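Local coordinates for protein 2-C-methyl-D-erythritol 2,4-cyclodiphosphate synthase (Thermus thermophilus, PDB 1IV3) that converts 4-diphosphocytidyl-2-C-methyl-D-erythritol 2-phosphate into 2-C-methyl-D-erythritol 2,4-cyclodiphosphate with release of CMP, a step of non-mevalonate isoprenoid biosynthesis, at residues Lys132-Glu135 against Gly136-Ser140. The protein carries 3 engineered substitutions. Numbering follows the deposited sequence.
Sequences KTSE and GLAPS
S134 grips the chain that follows it with both of its oxygens. Its carbonyl O accepts from L137 N at 2.8 Å, the bond that closes the turn. The side chain adds a second, fairly straight bond, with OG accepting from A138 N at 3.0 Å. Chi1 of 72° sets OG between the backbone N and the carbonyl carbon of S134, which turns the hydroxyl in over the turn to meet that amide. OG is also hydrogen-bonded to D101 OD1, so this buried hydroxyl has two partners. The packing is close here: S134 CB lies 3.3 Å from A138 N and 4.1 Å from A138 CB. L137 CB comes 3.1 Å from S134 O. S134 to L137 form a type I' beta turn with E135 and G136 at its corners. G136 has phi 80° and psi 1°, where a CB would clash with E135 O. The turn belongs to the loop joining strands 127-132 and 141-150. K132 to E135 are part of the binding site for 4-CDP-2-C-methyl-D-erythritol 2-phosphate, and T133 is predicted to be a transition-state stabiliser. Leading into the turn and overlapping it, T133 OG1 accepts from E135 N at 3.2 Å, an ST turn. Away from S134 the two segments meet more loosely. The E135 side chain makes little contact with 136-140. Its chain bends at chi2, and its carboxylate heads off from 136-140. The far end of L137 also leaves the turn. P139 is exposed and barely meets 132-135. E135 and L137 both pack on H141 of the second subunit, while K132 NZ bonds to D8 OD1 of that same subunit.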
ATOM      1  N   LYS A 132       2.276   2.073 -13.038  1.00 10.21           N
ATOM      2  CA  LYS A 132       0.908   2.520 -13.184  1.00 11.02           C
ATOM      3  C   LYS A 132       0.903   4.022 -13.489  1.00 11.60           C
ATOM      4  O   LYS A 132       1.842   4.746 -13.182  1.00 12.37           O
ATOM      5  CB  LYS A 132       0.057   2.305 -11.933  1.00 13.18           C
ATOM      6  CG  LYS A 132       0.058   0.899 -11.388  1.00 22.21           C
ATOM      7  CD  LYS A 132      -0.729  -0.086 -12.229  1.00 20.98           C
ATOM      8  CE  LYS A 132      -2.144   0.396 -12.515  1.00 22.61           C
ATOM      9  NZ  LYS A 132      -2.860  -0.595 -13.375  1.00 19.19           N
ATOM     10  N   THR A 133      -0.223   4.444 -14.074  1.00 14.35           N
ATOM     11  CA  THR A 133      -0.518   5.864 -14.139  1.00 16.58           C
ATOM     12  C   THR A 133      -1.625   6.151 -13.120  1.00 15.81           C
ATOM     13  O   THR A 133      -2.242   5.197 -12.651  1.00 17.95           O
ATOM     14  CB  THR A 133      -1.027   6.351 -15.500  1.00 29.79           C
ATOM     15  OG1 THR A 133      -2.414   5.976 -15.580  1.00 29.08           O
ATOM     16  CG2 THR A 133      -0.305   5.662 -16.637  1.00 33.31           C
ATOM     17  N   SER A 134      -1.866   7.412 -12.806  1.00 19.79           N
ATOM     18  CA  SER A 134      -2.837   7.739 -11.763  1.00 23.24           C
ATOM     19  C   SER A 134      -4.249   7.846 -12.323  1.00 20.21           C
ATOM     20  O   SER A 134      -5.185   8.098 -11.572  1.00 17.58           O
ATOM     21  CB  SER A 134      -2.491   9.085 -11.113  1.00 23.26           C
ATOM     22  OG  SER A 134      -2.767  10.156 -12.013  1.00 27.54           O
ATOM     23  N   GLU A 135      -4.370   7.671 -13.639  1.00 17.12           N
ATOM     24  CA  GLU A 135      -5.678   7.895 -14.269  1.00 13.76           C
ATOM     25  C   GLU A 135      -6.184   9.279 -13.905  1.00 15.52           C
ATOM     26  O   GLU A 135      -7.382   9.512 -13.689  1.00 21.06           O
ATOM     27  CB  GLU A 135      -6.667   6.825 -13.826  1.00 22.58           C
ATOM     28  CG  GLU A 135      -6.380   5.412 -14.276  1.00 32.78           C
ATOM     29  CD  GLU A 135      -6.341   5.224 -15.776  1.00 44.60           C
ATOM     30  OE1 GLU A 135      -5.614   4.312 -16.232  1.00 49.77           O
ATOM     31  OE2 GLU A 135      -7.012   5.972 -16.508  1.00 48.56           O
ATOM     32  N   GLY A 136      -5.267  10.245 -13.800  1.00 17.65           N
ATOM     33  CA  GLY A 136      -5.687  11.602 -13.500  1.00 23.39           C
ATOM     34  C   GLY A 136      -5.986  11.874 -12.050  1.00 25.15           C
ATOM     35  O   GLY A 136      -6.361  12.990 -11.678  1.00 20.96           O
ATOM     36  N   LEU A 137      -5.809  10.851 -11.212  1.00 19.68           N
ATOM     37  CA  LEU A 137      -6.000  11.072  -9.778  1.00 22.11           C
ATOM     38  C   LEU A 137      -4.942  12.035  -9.245  1.00 33.47           C
ATOM     39  O   LEU A 137      -5.230  12.931  -8.448  1.00 27.96           O
ATOM     40  CB  LEU A 137      -5.954   9.720  -9.082  1.00 25.42           C
ATOM     41  CG  LEU A 137      -6.363   9.645  -7.614  1.00 27.82           C
ATOM     42  CD1 LEU A 137      -7.220  10.831  -7.213  1.00 29.57           C
ATOM     43  CD2 LEU A 137      -7.100   8.337  -7.359  1.00 36.57           C
ATOM     44  N   ALA A 138      -3.699  11.862  -9.692  1.00 23.63           N
ATOM     45  CA  ALA A 138      -2.535  12.601  -9.229  1.00 18.99           C
ATOM     46  C   ALA A 138      -1.610  12.870 -10.408  1.00 20.35           C
ATOM     47  O   ALA A 138      -0.543  12.274 -10.515  1.00 19.07           O
ATOM     48  CB  ALA A 138      -1.792  11.827  -8.145  1.00 17.50           C
ATOM     49  N   PRO A 139      -2.007  13.737 -11.331  1.00 21.61           N
ATOM     50  CA  PRO A 139      -1.281  13.893 -12.597  1.00 21.70           C
ATOM     51  C   PRO A 139       0.021  14.652 -12.475  1.00 16.76           C
ATOM     52  O   PRO A 139       0.797  14.779 -13.414  1.00 24.07           O
ATOM     53  CB  PRO A 139      -2.248  14.757 -13.434  1.00 22.46           C
ATOM     54  CG  PRO A 139      -2.907  15.598 -12.385  1.00 19.03           C
ATOM     55  CD  PRO A 139      -3.177  14.640 -11.245  1.00 22.70           C
ATOM     56  N   SER A 140       0.275  15.198 -11.289  1.00 16.47           N
ATOM     57  CA  SER A 140       1.502  15.954 -11.158  1.00 17.93           C
ATOM     58  C   SER A 140       2.391  15.424 -10.039  1.00 26.90           C
ATOM     59  O   SER A 140       3.227  16.170  -9.530  1.00 19.80           O
ATOM     60  CB  SER A 140       1.137  17.431 -10.935  1.00 31.10           C
ATOM     61  OG  SER A 140       0.630  17.982 -12.145  1.00 35.07           O
TER